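Local atomic coordinates of halohydrin epoxidase A (PDB entry 4Z9F), a protein that probably catalyses the reversible conversion of vicinal halohydrins into epoxides with release of halide, using a Rossmann-type fold related to the short-chain dehydrogenases/reductases. Residues Arg100-Phe103 and Glu104-Ile108; Ser134-Lys138 and Lys139-Tyr143; Gln115-Ile118 and Ala119-Ala123; Glu92-Ser95 and Glu96-Arg100; Arg61-Asp64 and Ala65-His69. The protein carries 1 engineered substitution. One frame throughout, in Å; residues are numbered along the deposited sequence.

Interaction 1: residues Arg100-Phe103 and Glu104-Ile108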
loop_
_atom_site.group_PDB
_atom_site.type_symbol
_atom_site.label_atom_id
_atom_site.label_comp_id
_atom_site.label_asym_id
_atom_site.label_seq_id
_atom_site.Cartn_x
_atom_site.Cartn_y
_atom_site.Cartn_z
ATOM N N ARG C 100 5.972 19.418 -17.952
ATOM C CA ARG C 100 5.128 18.766 -18.948
ATOM C C ARG C 100 5.873 17.644 -19.659
ATOM O O ARG C 100 5.285 16.598 -19.958
ATOM C CB ARG C 100 4.605 19.793 -19.950
ATOM C CG ARG C 100 3.608 20.764 -19.330
ATOM C CD ARG C 100 2.999 21.712 -20.350
ATOM N NE ARG C 100 2.157 22.711 -19.693
ATOM C CZ ARG C 100 0.906 22.485 -19.305
ATOM N NH1 ARG C 100 0.357 21.297 -19.518
ATOM N NH2 ARG C 100 0.206 23.445 -18.703
ATOM N N GLN C 101 7.165 17.834 -19.943
ATOM C CA GLN C 101 7.908 16.772 -20.615
ATOM C C GLN C 101 8.042 15.537 -19.736
ATOM O O GLN C 101 8.133 14.415 -20.248
ATOM C CB GLN C 101 9.296 17.256 -21.026
ATOM C CG GLN C 101 10.090 16.173 -21.728
ATOM C CD GLN C 101 11.456 16.635 -22.142
ATOM O OE1 GLN C 101 11.816 17.793 -21.934
ATOM N NE2 GLN C 101 12.236 15.731 -22.713
ATOM N N VAL C 102 8.086 15.721 -18.418
ATOM C CA VAL C 102 8.160 14.569 -17.525
ATOM C C VAL C 102 6.896 13.733 -17.649
ATOM O O VAL C 102 6.949 12.503 -17.798
ATOM C CB VAL C 102 8.393 15.032 -16.077
ATOM C CG1 VAL C 102 8.187 13.870 -15.108
ATOM C CG2 VAL C 102 9.789 15.627 -15.946
ATOM N N PHE C 103 5.740 14.390 -17.593
ATOM C CA PHE C 103 4.483 13.671 -17.736
ATOM C C PHE C 103 4.312 13.145 -19.152
ATOM O O PHE C 103 3.824 12.025 -19.344
ATOM C CB PHE C 103 3.315 14.566 -17.336
ATOM C CG PHE C 103 3.107 14.628 -15.856
ATOM C CD1 PHE C 103 3.821 15.527 -15.086
ATOM C CD2 PHE C 103 2.233 13.750 -15.229
ATOM C CE1 PHE C 103 3.644 15.575 -13.716
ATOM C CE2 PHE C 103 2.051 13.799 -13.859
ATOM C CZ PHE C 103 2.760 14.713 -13.105
ATOM N N GLU C 104 4.743 13.922 -20.149
ATOM C CA GLU C 104 4.625 13.470 -21.531
ATOM C C GLU C 104 5.353 12.151 -21.735
ATOM O O GLU C 104 4.783 11.191 -22.264
ATOM C CB GLU C 104 5.164 14.530 -22.490
ATOM C CG GLU C 104 4.772 14.282 -23.946
ATOM C CD GLU C 104 3.300 14.524 -24.213
ATOM O OE1 GLU C 104 2.742 13.873 -25.127
ATOM O OE2 GLU C 104 2.694 15.371 -23.521
ATOM N N ALA C 105 6.608 12.066 -21.277
ATOM C CA ALA C 105 7.407 10.869 -21.540
ATOM C C ALA C 105 6.974 9.687 -20.676
ATOM O O ALA C 105 7.030 8.528 -21.117
ATOM C CB ALA C 105 8.896 11.164 -21.312
ATOM N N LEU C 106 6.566 9.946 -19.433
ATOM C CA LEU C 106 6.356 8.854 -18.496
ATOM C C LEU C 106 4.895 8.489 -18.289
ATOM O O LEU C 106 4.622 7.392 -17.789
ATOM C CB LEU C 106 6.987 9.193 -17.139
ATOM C CG LEU C 106 8.454 9.609 -17.242
ATOM C CD1 LEU C 106 8.953 9.955 -15.868
ATOM C CD2 LEU C 106 9.294 8.494 -17.882
ATOM N N SER C 107 3.961 9.360 -18.686
ATOM C CA SER C 107 2.543 9.135 -18.431
ATOM C C SER C 107 1.704 9.234 -19.699
ATOM O O SER C 107 0.868 8.364 -19.955
ATOM C CB SER C 107 2.028 10.132 -17.395
ATOM O OG SER C 107 2.912 10.179 -16.279
ATOM N N ILE C 108 1.893 10.296 -20.483
ATOM C CA ILE C 108 1.051 10.477 -21.665
ATOM C C ILE C 108 1.467 9.521 -22.778
ATOM O O ILE C 108 0.623 8.838 -23.375
ATOM C CB ILE C 108 1.080 11.938 -22.129
ATOM C CG1 ILE C 108 0.587 12.863 -21.017
ATOM C CG2 ILE C 108 0.197 12.109 -23.369
ATOM C CD1 ILE C 108 -0.889 12.726 -20.701
HETATM O O HOH W 1 2.672 16.241 -20.788
#
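E104 packs back against the preceding turn of helix 96-123, and its side chain can be followed outward from R100. CB lies 3.3 Å from R100 O, the carbonyl that also receives E104 N at 2.7 Å. CG stands anti to the backbone N (chi1 -166°), and the chain then bends at chi2 (71°), turning the carboxylate back so that OE2 accepts a hydrogen bond from a water at 2.9 Å. That same water donates to R100 O, so this one carbonyl is gripped by a backbone N-H and a water. At the tip, E104 OE1 pairs with R100 NH2 of the second subunit in a salt bridge, and R100 NH1 here reaches OE2 of E104 there.

One turn on, the helix widens. F103 O accepts from both S107 N (2.7 Å) and I108 N (2.8 Å); the bond from I108 N, five residues on, marks a pi-type turn, and the two donors come from opposite faces of the carbonyl plane. On the inner side, V102 CG1 and L106 CD1 meet at 4.1 Å, their side chains crossing obliquely.

The buried flank of V102 and L106 lies on A150 and Y147 of helix 147-165, and S107 OG bonds A150 O. The flank carrying R100, F103 and I108 packs on the second subunit, consistent with the helical interface characteristic of the short-chain dehydrogenase/reductase fold.

Interaction 2: residues Ser134-Lys138 and Lys139-Tyr143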
loop_
_atom_site.group_PDB
_atom_site.type_symbol
_atom_site.label_atom_id
_atom_site.label_comp_id
_atom_site.label_asym_id
_atom_site.label_seq_id
_atom_site.Cartn_x
_atom_site.Cartn_y
_atom_site.Cartn_z
ATOM N N SER C 134 9.062 2.559 -12.168
ATOM C CA SER C 134 10.137 2.872 -11.236
ATOM C C SER C 134 9.674 2.470 -9.848
ATOM O O SER C 134 8.472 2.372 -9.591
ATOM C CB SER C 134 10.491 4.356 -11.259
ATOM O OG SER C 134 11.431 4.637 -10.236
ATOM N N SER C 135 10.635 2.261 -8.944
ATOM C CA SER C 135 10.247 2.027 -7.558
ATOM C C SER C 135 9.401 3.176 -7.029
ATOM O O SER C 135 8.505 2.960 -6.199
ATOM C CB SER C 135 11.484 1.824 -6.678
ATOM O OG SER C 135 12.219 3.025 -6.563
ATOM N N VAL C 136 9.649 4.405 -7.504
ATOM C CA VAL C 136 8.878 5.552 -7.023
ATOM C C VAL C 136 7.466 5.565 -7.578
ATOM O O VAL C 136 6.680 6.442 -7.216
ATOM C CB VAL C 136 9.546 6.912 -7.326
ATOM C CG1 VAL C 136 10.883 7.009 -6.609
ATOM C CG2 VAL C 136 9.709 7.137 -8.841
ATOM N N GLY C 137 7.115 4.617 -8.443
ATOM C CA GLY C 137 5.711 4.443 -8.759
ATOM C C GLY C 137 4.884 3.973 -7.578
ATOM O O GLY C 137 3.652 4.075 -7.615
ATOM N N LYS C 138 5.535 3.456 -6.530
ATOM C CA LYS C 138 4.847 2.959 -5.344
ATOM C C LYS C 138 5.362 3.598 -4.056
ATOM O O LYS C 138 4.595 3.750 -3.105
ATOM C CB LYS C 138 4.982 1.436 -5.259
ATOM C CG LYS C 138 3.991 0.701 -6.144
ATOM C CD LYS C 138 2.619 0.676 -5.496
ATOM C CE LYS C 138 1.584 0.033 -6.411
ATOM N NZ LYS C 138 0.219 0.138 -5.838
ATOM N N LYS C 139 6.648 3.948 -3.989
ATOM C CA LYS C 139 7.240 4.493 -2.763
ATOM C C LYS C 139 7.993 5.768 -3.095
ATOM O O LYS C 139 8.940 5.736 -3.911
ATOM C CB LYS C 139 8.149 3.460 -2.084
ATOM C CG LYS C 139 8.634 3.826 -0.657
ATOM C CD LYS C 139 9.960 4.590 -0.710
ATOM C CE LYS C 139 11.153 3.668 -0.994
ATOM N NZ LYS C 139 12.317 4.363 -1.637
ATOM N N PRO C 140 7.632 6.897 -2.479
ATOM C CA PRO C 140 8.189 8.197 -2.864
ATOM C C PRO C 140 9.632 8.349 -2.402
ATOM O O PRO C 140 10.076 7.712 -1.442
ATOM C CB PRO C 140 7.280 9.187 -2.131
ATOM C CG PRO C 140 6.904 8.426 -0.862
ATOM C CD PRO C 140 6.739 6.998 -1.311
ATOM N N LEU C 141 10.359 9.207 -3.117
ATOM C CA LEU C 141 11.729 9.605 -2.801
ATOM C C LEU C 141 11.845 11.120 -2.896
ATOM O O LEU C 141 11.298 11.733 -3.817
ATOM C CB LEU C 141 12.739 8.949 -3.752
ATOM C CG LEU C 141 12.982 7.478 -3.450
ATOM C CD1 LEU C 141 13.902 6.825 -4.463
ATOM C CD2 LEU C 141 13.563 7.355 -2.054
ATOM N N ALA C 142 12.594 11.714 -1.954
ATOM C CA ALA C 142 12.666 13.171 -1.848
ATOM C C ALA C 142 13.099 13.837 -3.149
ATOM O O ALA C 142 12.644 14.943 -3.461
ATOM C CB ALA C 142 13.630 13.576 -0.732
ATOM N N TYR C 143 13.972 13.197 -3.911
ATOM C CA TYR C 143 14.579 13.861 -5.054
ATOM C C TYR C 143 13.851 13.580 -6.360
ATOM O O TYR C 143 14.329 13.997 -7.421
ATOM C CB TYR C 143 16.051 13.470 -5.166
ATOM C CG TYR C 143 16.339 12.005 -4.901
ATOM C CD1 TYR C 143 16.255 11.061 -5.921
ATOM C CD2 TYR C 143 16.726 11.569 -3.632
ATOM C CE1 TYR C 143 16.538 9.717 -5.690
ATOM C CE2 TYR C 143 17.009 10.226 -3.388
ATOM C CZ TYR C 143 16.916 9.307 -4.425
ATOM O OH TYR C 143 17.193 7.980 -4.194
HETATM O O HOH W 2 11.399 4.195 -4.178
#
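V136 and L141 meet across a loop that follows strand 127-132 and opens with an ST turn, in which S134 OG accepts from V136 N (3.3 Å). The loop leads to helix 147-165, where S134 touches Y147 and R151, positions consistent with the Ser-Tyr-Arg set of halohydrin dehalogenases.

Backbone hydrogen bonds close the short 3-10 segment. S135 O takes both K138 N, at 3.0 Å, and K139 N, at 3.1 Å, the latter lying in the carbonyl plane; one oxygen thus ends the 3-10 turn and holds the start of the next segment.

Apolar packing is carried by V136 CG1, which is placed anti to the carbonyl carbon (chi1 -63°) and reaches L141 CD1 at 3.7 Å, the two side chains crossing at about a right angle. L141 CB lies in turn on one face of the Y143 ring, offset toward its rim.

Polar side chains form the third group. K138 NZ bridges to E159, while K139 bends at chi2 and chi3, and its NZ bonds Y242 OH and a water. That water also donates to K139 O and contacts S135 OG at 2.8 Å. K139 O has a further neighbour, the V136 CA-H, with CA 3.1 Å from the oxygen and an angle of 166° at the hydrogen.

Interaction 3: residues Gln115-Ile118 and Ala119-Ala123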
loop_
_atom_site.group_PDB
_atom_site.type_symbol
_atom_site.label_atom_id
_atom_site.label_comp_id
_atom_site.label_asym_id
_atom_site.label_seq_id
_atom_site.Cartn_x
_atom_site.Cartn_y
_atom_site.Cartn_z
ATOM N N GLN C 115 -3.618 3.001 -25.667
ATOM C CA GLN C 115 -4.897 3.276 -26.325
ATOM C C GLN C 115 -4.907 2.703 -27.733
ATOM O O GLN C 115 -5.867 2.037 -28.139
ATOM C CB GLN C 115 -5.172 4.788 -26.360
ATOM C CG GLN C 115 -6.454 5.190 -27.101
ATOM C CD GLN C 115 -6.682 6.705 -27.180
ATOM O OE1 GLN C 115 -5.819 7.455 -27.638
ATOM N NE2 GLN C 115 -7.870 7.154 -26.747
ATOM N N SER C 116 -3.832 2.956 -28.489
ATOM C CA SER C 116 -3.715 2.468 -29.861
ATOM C C SER C 116 -3.620 0.951 -29.931
ATOM O O SER C 116 -3.925 0.373 -30.973
ATOM C CB SER C 116 -2.478 3.084 -30.531
ATOM O OG SER C 116 -1.282 2.475 -30.057
ATOM N N ALA C 117 -3.218 0.292 -28.848
ATOM C CA ALA C 117 -2.967 -1.145 -28.882
ATOM C C ALA C 117 -4.200 -1.989 -28.564
ATOM O O ALA C 117 -4.237 -3.166 -28.943
ATOM C CB ALA C 117 -1.846 -1.499 -27.895
ATOM N N ILE C 118 -5.206 -1.418 -27.897
ATOM C CA ILE C 118 -6.304 -2.228 -27.357
ATOM C C ILE C 118 -7.056 -2.934 -28.482
ATOM O O ILE C 118 -7.263 -4.154 -28.445
ATOM C CB ILE C 118 -7.249 -1.361 -26.500
ATOM C CG1 ILE C 118 -6.541 -0.878 -25.228
ATOM C CG2 ILE C 118 -8.516 -2.130 -26.129
ATOM C CD1 ILE C 118 -7.350 0.144 -24.417
ATOM N N ALA C 119 -7.461 -2.187 -29.503
ATOM C CA ALA C 119 -8.288 -2.803 -30.542
ATOM C C ALA C 119 -7.551 -3.925 -31.261
ATOM O O ALA C 119 -8.089 -5.046 -31.309
ATOM C CB ALA C 119 -8.803 -1.732 -31.511
ATOM N N PRO C 120 -6.334 -3.730 -31.797
ATOM C CA PRO C 120 -5.672 -4.848 -32.481
ATOM C C PRO C 120 -5.309 -5.981 -31.547
ATOM O O PRO C 120 -5.364 -7.146 -31.958
ATOM C CB PRO C 120 -4.422 -4.207 -33.106
ATOM C CG PRO C 120 -4.194 -2.962 -32.332
ATOM C CD PRO C 120 -5.564 -2.479 -31.939
ATOM N N LEU C 121 -4.935 -5.679 -30.305
ATOM C CA LEU C 121 -4.616 -6.748 -29.361
ATOM C C LEU C 121 -5.858 -7.561 -28.994
ATOM O O LEU C 121 -5.782 -8.785 -28.837
ATOM C CB LEU C 121 -3.965 -6.150 -28.111
ATOM C CG LEU C 121 -2.438 -6.210 -28.028
ATOM C CD1 LEU C 121 -1.789 -5.672 -29.265
ATOM C CD2 LEU C 121 -1.948 -5.452 -26.802
ATOM N N ARG C 122 -7.012 -6.905 -28.847
ATOM C CA ARG C 122 -8.236 -7.658 -28.581
ATOM C C ARG C 122 -8.582 -8.563 -29.756
ATOM O O ARG C 122 -8.904 -9.741 -29.572
ATOM C CB ARG C 122 -9.404 -6.716 -28.276
ATOM C CG ARG C 122 -10.742 -7.470 -28.195
ATOM C CD ARG C 122 -11.730 -6.792 -27.274
ATOM N NE ARG C 122 -11.880 -5.393 -27.633
ATOM C CZ ARG C 122 -11.670 -4.368 -26.819
ATOM N NH1 ARG C 122 -11.826 -3.142 -27.282
ATOM N NH2 ARG C 122 -11.313 -4.557 -25.554
ATOM N N ALA C 123 -8.514 -8.023 -30.977
ATOM C CA ALA C 123 -8.857 -8.811 -32.162
ATOM C C ALA C 123 -7.967 -10.042 -32.294
ATOM O O ALA C 123 -8.427 -11.110 -32.718
ATOM C CB ALA C 123 -8.765 -7.942 -33.418
HETATM O O HOH W 3 -7.210 0.858 -30.077
#
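P120 sets the pattern of this turn: it has no N-H to give S116 O, and its CD instead lies 3.4 Å from that oxygen and 3.3 Å from A117 O. The helix is kinked here, and the backbone bonding shows how the chain adjusts. A119 N reaches Q115 O only through a water, which accepts from A119 N at 3.1 Å and donates to Q115 O at 2.6 Å, so a solvent molecule is inserted into what would otherwise be an ordinary helical bond. Beyond the proline the regular pattern resumes. L121 N bonds A117 O at 2.9 Å, arriving nearly along the C=O axis, R122 N bonds I118 O with an N-H...O angle of 160°, and A123 N bonds A119 O at 3.0 Å.

Among the side chains, S116 OG is satisfied by L113 O one turn earlier. Q115 NE2 is taken up by T94 O and I91 O of the second subunit. R122 is bent at chi3 (52°), which brings its guanidinium back beside I118, with NH1 3.6 Å from I118 CG2. The group's charge is met twice, by D168 through NH2 and by E92 of the second subunit through NH1. This double pairing, through different nitrogens, probably limits rotation of the guanidinium.

The apolar flank is continued by A117 CB and L121 CD2, 4.1 Å apart. A117 and L121 rest on I76 of strand 73-79, L121 also on strands 127-132 and 170-177, and P120 on V63 of helix 62-67, so this end of helix 96-123 lies against the parallel sheet on one flank and the second subunit on another.

Interaction 4: residues Glu92-Ser95 and Glu96-Arg100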
loop_
_atom_site.group_PDB
_atom_site.type_symbol
_atom_site.label_atom_id
_atom_site.label_comp_id
_atom_site.label_asym_id
_atom_site.label_seq_id
_atom_site.Cartn_x
_atom_site.Cartn_y
_atom_site.Cartn_z
ATOM N N GLU C 92 10.740 23.418 -7.211
ATOM C CA GLU C 92 11.087 24.832 -7.312
ATOM C C GLU C 92 12.048 25.085 -8.467
ATOM O O GLU C 92 13.063 24.399 -8.602
ATOM C CB GLU C 92 11.726 25.309 -6.014
ATOM C CG GLU C 92 10.769 25.538 -4.888
ATOM C CD GLU C 92 11.463 26.150 -3.697
ATOM O OE1 GLU C 92 12.099 25.401 -2.928
ATOM O OE2 GLU C 92 11.389 27.391 -3.553
ATOM N N GLY C 93 11.751 26.094 -9.282
ATOM C CA GLY C 93 12.676 26.505 -10.321
ATOM C C GLY C 93 12.636 25.693 -11.597
ATOM O O GLY C 93 13.325 26.053 -12.562
ATOM N N THR C 94 11.865 24.613 -11.643
ATOM C CA THR C 94 11.755 23.825 -12.861
ATOM C C THR C 94 10.741 24.468 -13.806
ATOM O O THR C 94 9.663 24.899 -13.386
ATOM C CB THR C 94 11.358 22.382 -12.528
ATOM O OG1 THR C 94 12.370 21.776 -11.711
ATOM C CG2 THR C 94 11.195 21.553 -13.793
ATOM N N SER C 95 11.102 24.553 -15.088
ATOM C CA SER C 95 10.241 25.199 -16.069
ATOM C C SER C 95 8.971 24.390 -16.307
ATOM O O SER C 95 8.952 23.164 -16.163
ATOM C CB SER C 95 10.971 25.372 -17.400
ATOM O OG SER C 95 11.169 24.114 -18.017
ATOM N N GLU C 96 7.905 25.101 -16.683
ATOM C CA GLU C 96 6.667 24.440 -17.080
ATOM C C GLU C 96 6.928 23.393 -18.152
ATOM O O GLU C 96 6.367 22.293 -18.106
ATOM C CB GLU C 96 5.654 25.479 -17.577
ATOM C CG GLU C 96 4.297 24.894 -17.918
ATOM C CD GLU C 96 3.231 25.949 -18.152
ATOM O OE1 GLU C 96 3.505 27.154 -17.946
ATOM O OE2 GLU C 96 2.110 25.575 -18.539
ATOM N N ALA C 97 7.798 23.711 -19.117
ATOM C CA ALA C 97 8.052 22.792 -20.224
ATOM C C ALA C 97 8.681 21.495 -19.734
ATOM O O ALA C 97 8.387 20.414 -20.262
ATOM C CB ALA C 97 8.951 23.459 -21.267
ATOM N N ASP C 98 9.563 21.583 -18.737
ATOM C CA ASP C 98 10.184 20.380 -18.196
ATOM C C ASP C 98 9.177 19.543 -17.409
ATOM O O ASP C 98 9.148 18.317 -17.545
ATOM C CB ASP C 98 11.381 20.765 -17.326
ATOM C CG ASP C 98 12.619 21.130 -18.144
ATOM O OD1 ASP C 98 12.523 21.209 -19.392
ATOM O OD2 ASP C 98 13.688 21.348 -17.526
ATOM N N ILE C 99 8.351 20.188 -16.577
ATOM C CA ILE C 99 7.267 19.478 -15.890
ATOM C C ILE C 99 6.410 18.724 -16.899
ATOM O O ILE C 99 6.145 17.525 -16.752
ATOM C CB ILE C 99 6.412 20.457 -15.068
ATOM C CG1 ILE C 99 7.214 21.075 -13.911
ATOM C CG2 ILE C 99 5.169 19.755 -14.542
ATOM C CD1 ILE C 99 6.521 22.283 -13.289
ATOM N N ARG C 100 5.972 19.418 -17.952
ATOM C CA ARG C 100 5.128 18.766 -18.948
ATOM C C ARG C 100 5.873 17.644 -19.659
ATOM O O ARG C 100 5.285 16.598 -19.958
ATOM C CB ARG C 100 4.605 19.793 -19.950
ATOM C CG ARG C 100 3.608 20.764 -19.330
ATOM C CD ARG C 100 2.999 21.712 -20.350
ATOM N NE ARG C 100 2.157 22.711 -19.693
ATOM C CZ ARG C 100 0.906 22.485 -19.305
ATOM N NH1 ARG C 100 0.357 21.297 -19.518
ATOM N NH2 ARG C 100 0.206 23.445 -18.703
HETATM O O HOH W 4 13.774 23.629 -15.874
#
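S95 and D98 meet at the start of helix 96-123, where S95 holds the N-cap position. Hydrogen bonds dominate the contact. S95 OG, set between its own backbone N and carbonyl carbon (chi1 70°), accepts from D98 N at 3.1 Å, with an N-H...O angle of 152°. S95 O takes I99 N at 3.1 Å in a nearly straight bond (173°), which opens the regular helical pattern; a second approach by D98 N to the same oxygen is weak. The return half of a capping box is made indirectly: one water accepts from S95 N and donates to D98 OD2 at 2.8 Å.

Apolar contacts come from T94. Its CG2 is 3.6 Å from D98 CB, the side chains crossing at about a right angle, and 4.0 Å from I99 CG1. Its hydroxyl bonds P90 O instead, which leaves the methyl turned to the helix.

The ionic group lies one turn in. R100 grips E96 side-on, with NH2 at 2.9 Å and NE at 3.1 Å from the single oxygen OE2; the carboxylate meets the edge of the guanidinium in its plane, and OE2 offers NH2 its anti lone pair.

Chemically, the first turn is served from several directions: the N-cap hydroxyl receives one of its N-H groups, while the carboxylates of E96 and D98 lie at the end where the helix dipole is positive, an electrostatic match that is probably favourable. The in-plane, two-nitrogen grip would also restrict rotation of the R100 guanidinium, whose NH1 is left for E104 of the second subunit.

Interaction 5: residues Arg61-Asp64 and Ala65-His69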
loop_
_atom_site.group_PDB
_atom_site.type_symbol
_atom_site.label_atom_id
_atom_site.label_comp_id
_atom_site.label_asym_id
_atom_site.label_seq_id
_atom_site.Cartn_x
_atom_site.Cartn_y
_atom_site.Cartn_z
ATOM N N ARG C 61 1.425 5.444 -33.217
ATOM C CA ARG C 61 1.680 4.788 -34.492
ATOM C C ARG C 61 2.571 3.560 -34.379
ATOM O O ARG C 61 2.716 2.830 -35.365
ATOM C CB ARG C 61 2.293 5.788 -35.485
ATOM C CG ARG C 61 1.298 6.848 -35.949
ATOM C CD ARG C 61 1.970 8.034 -36.615
ATOM N NE ARG C 61 0.987 9.020 -37.062
ATOM C CZ ARG C 61 1.199 9.907 -38.031
ATOM N NH1 ARG C 61 2.369 9.944 -38.661
ATOM N NH2 ARG C 61 0.241 10.762 -38.366
ATOM N N LEU C 62 3.138 3.287 -33.200
ATOM C CA LEU C 62 4.073 2.175 -33.065
ATOM C C LEU C 62 3.411 0.824 -33.288
ATOM O O LEU C 62 4.056 -0.104 -33.789
ATOM C CB LEU C 62 4.720 2.197 -31.679
ATOM C CG LEU C 62 5.577 3.424 -31.408
ATOM C CD1 LEU C 62 6.134 3.330 -30.006
ATOM C CD2 LEU C 62 6.696 3.536 -32.458
ATOM N N VAL C 63 2.148 0.672 -32.897
ATOM C CA VAL C 63 1.524 -0.641 -33.014
ATOM C C VAL C 63 1.287 -0.982 -34.482
ATOM O O VAL C 63 1.618 -2.081 -34.936
ATOM C CB VAL C 63 0.225 -0.706 -32.190
ATOM C CG1 VAL C 63 -0.546 -1.972 -32.510
ATOM C CG2 VAL C 63 0.543 -0.653 -30.694
ATOM N N ASP C 64 0.735 -0.038 -35.247
ATOM C CA ASP C 64 0.506 -0.301 -36.669
ATOM C C ASP C 64 1.826 -0.545 -37.396
ATOM O O ASP C 64 1.924 -1.452 -38.231
ATOM C CB ASP C 64 -0.263 0.860 -37.306
ATOM C CG ASP C 64 -1.757 0.834 -36.980
ATOM O OD1 ASP C 64 -2.298 -0.247 -36.657
ATOM O OD2 ASP C 64 -2.398 1.909 -37.055
ATOM N N ALA C 65 2.864 0.227 -37.063
ATOM C CA ALA C 65 4.179 -0.005 -37.659
ATOM C C ALA C 65 4.719 -1.384 -37.302
ATOM O O ALA C 65 5.297 -2.072 -38.153
ATOM C CB ALA C 65 5.160 1.078 -37.219
ATOM N N THR C 66 4.552 -1.804 -36.045
ATOM C CA THR C 66 4.953 -3.154 -35.665
ATOM C C THR C 66 4.206 -4.195 -36.486
ATOM O O THR C 66 4.776 -5.223 -36.870
ATOM C CB THR C 66 4.702 -3.385 -34.173
ATOM O OG1 THR C 66 5.354 -2.355 -33.423
ATOM C CG2 THR C 66 5.241 -4.741 -33.746
ATOM N N LEU C 67 2.925 -3.940 -36.766
ATOM C CA LEU C 67 2.102 -4.929 -37.451
ATOM C C LEU C 67 2.450 -5.047 -38.928
ATOM O O LEU C 67 1.993 -5.996 -39.580
ATOM C CB LEU C 67 0.613 -4.595 -37.274
ATOM C CG LEU C 67 -0.217 -5.359 -36.225
ATOM C CD1 LEU C 67 0.511 -6.542 -35.594
ATOM C CD2 LEU C 67 -0.741 -4.424 -35.160
ATOM N N GLN C 68 3.255 -4.125 -39.465
ATOM C CA GLN C 68 3.819 -4.326 -40.796
ATOM C C GLN C 68 4.834 -5.461 -40.830
ATOM O O GLN C 68 5.271 -5.837 -41.922
ATOM C CB GLN C 68 4.480 -3.036 -41.302
ATOM C CG GLN C 68 3.518 -1.890 -41.634
ATOM C CD GLN C 68 2.759 -2.089 -42.950
ATOM O OE1 GLN C 68 2.207 -3.162 -43.220
ATOM N NE2 GLN C 68 2.742 -1.050 -43.779
ATOM N N HIS C 69 5.213 -6.020 -39.674
ATOM C CA HIS C 69 6.254 -7.039 -39.602
ATOM C C HIS C 69 5.757 -8.378 -39.067
ATOM O O HIS C 69 6.572 -9.275 -38.834
ATOM C CB HIS C 69 7.425 -6.541 -38.749
ATOM C CG HIS C 69 8.123 -5.345 -39.319
ATOM N ND1 HIS C 69 7.841 -4.057 -38.921
ATOM C CD2 HIS C 69 9.090 -5.244 -40.260
ATOM C CE1 HIS C 69 8.605 -3.211 -39.589
ATOM N NE2 HIS C 69 9.371 -3.907 -40.409
#
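T66 turns back onto L62, and the first shell is built on a carbonyl used twice. L62 O accepts from T66 OG1 at 2.6 Å and from T66 N at 2.9 Å, the two donors arriving from opposite faces of the carbonyl plane. OG1 is placed there by a chi1 of -54°, anti to the carbonyl carbon, so that a buried hydroxyl is satisfied within its own helix, a familiar role of threonine one turn after its acceptor.

On the adjoining flank V63 and L67 lie side by side and point the same way, V63 CG1 touching L67 CD2 at 3.6 Å. The leucine torsions are unusual: chi2 of -9° is nearly eclipsed, and CD2 also sits 3.3 Å from V63 O.

Backbone bonds carry these groups. A65 N reaches R61 O at 3.1 Å and L67 N reaches V63 O at 2.9 Å, whereas the next one, Q68 N to D64 O, is weak. H69 ND1 makes a further weak bond back to A65 O.

Outward, this short helix belongs to the crossover between strands 52-53 and 73-79 of the parallel sheet. L62 and T66 face L5 of strand 3-6, T66 and L67 meet I73 on strand 73-79, and V63 packs on L113, S116 and A117 of helix 96-123.

In the fold
Along the chain, interaction 5 comes first, then 4, 1, 3 and 2. Interactions 4, 1 and 3 mark the start, the early turns and the end of helix 96-123. Interactions 4 and 1 share R100, with centres 12 Å apart. The centres of interactions 3 and 4 are 33 Å apart. Interaction 5, centred 12 Å from interaction 3, touches it directly, so helix 62-67 and the end of helix 96-123 pack together. Interaction 2 follows strand 127-132, on the opposite side of the chain's centre from interaction 5. Interactions 1, 3 and 4 bring helix 96-123 against the second subunit, and the loop of interaction 2 meets it too, tying the Rossmann-type core to the assembly.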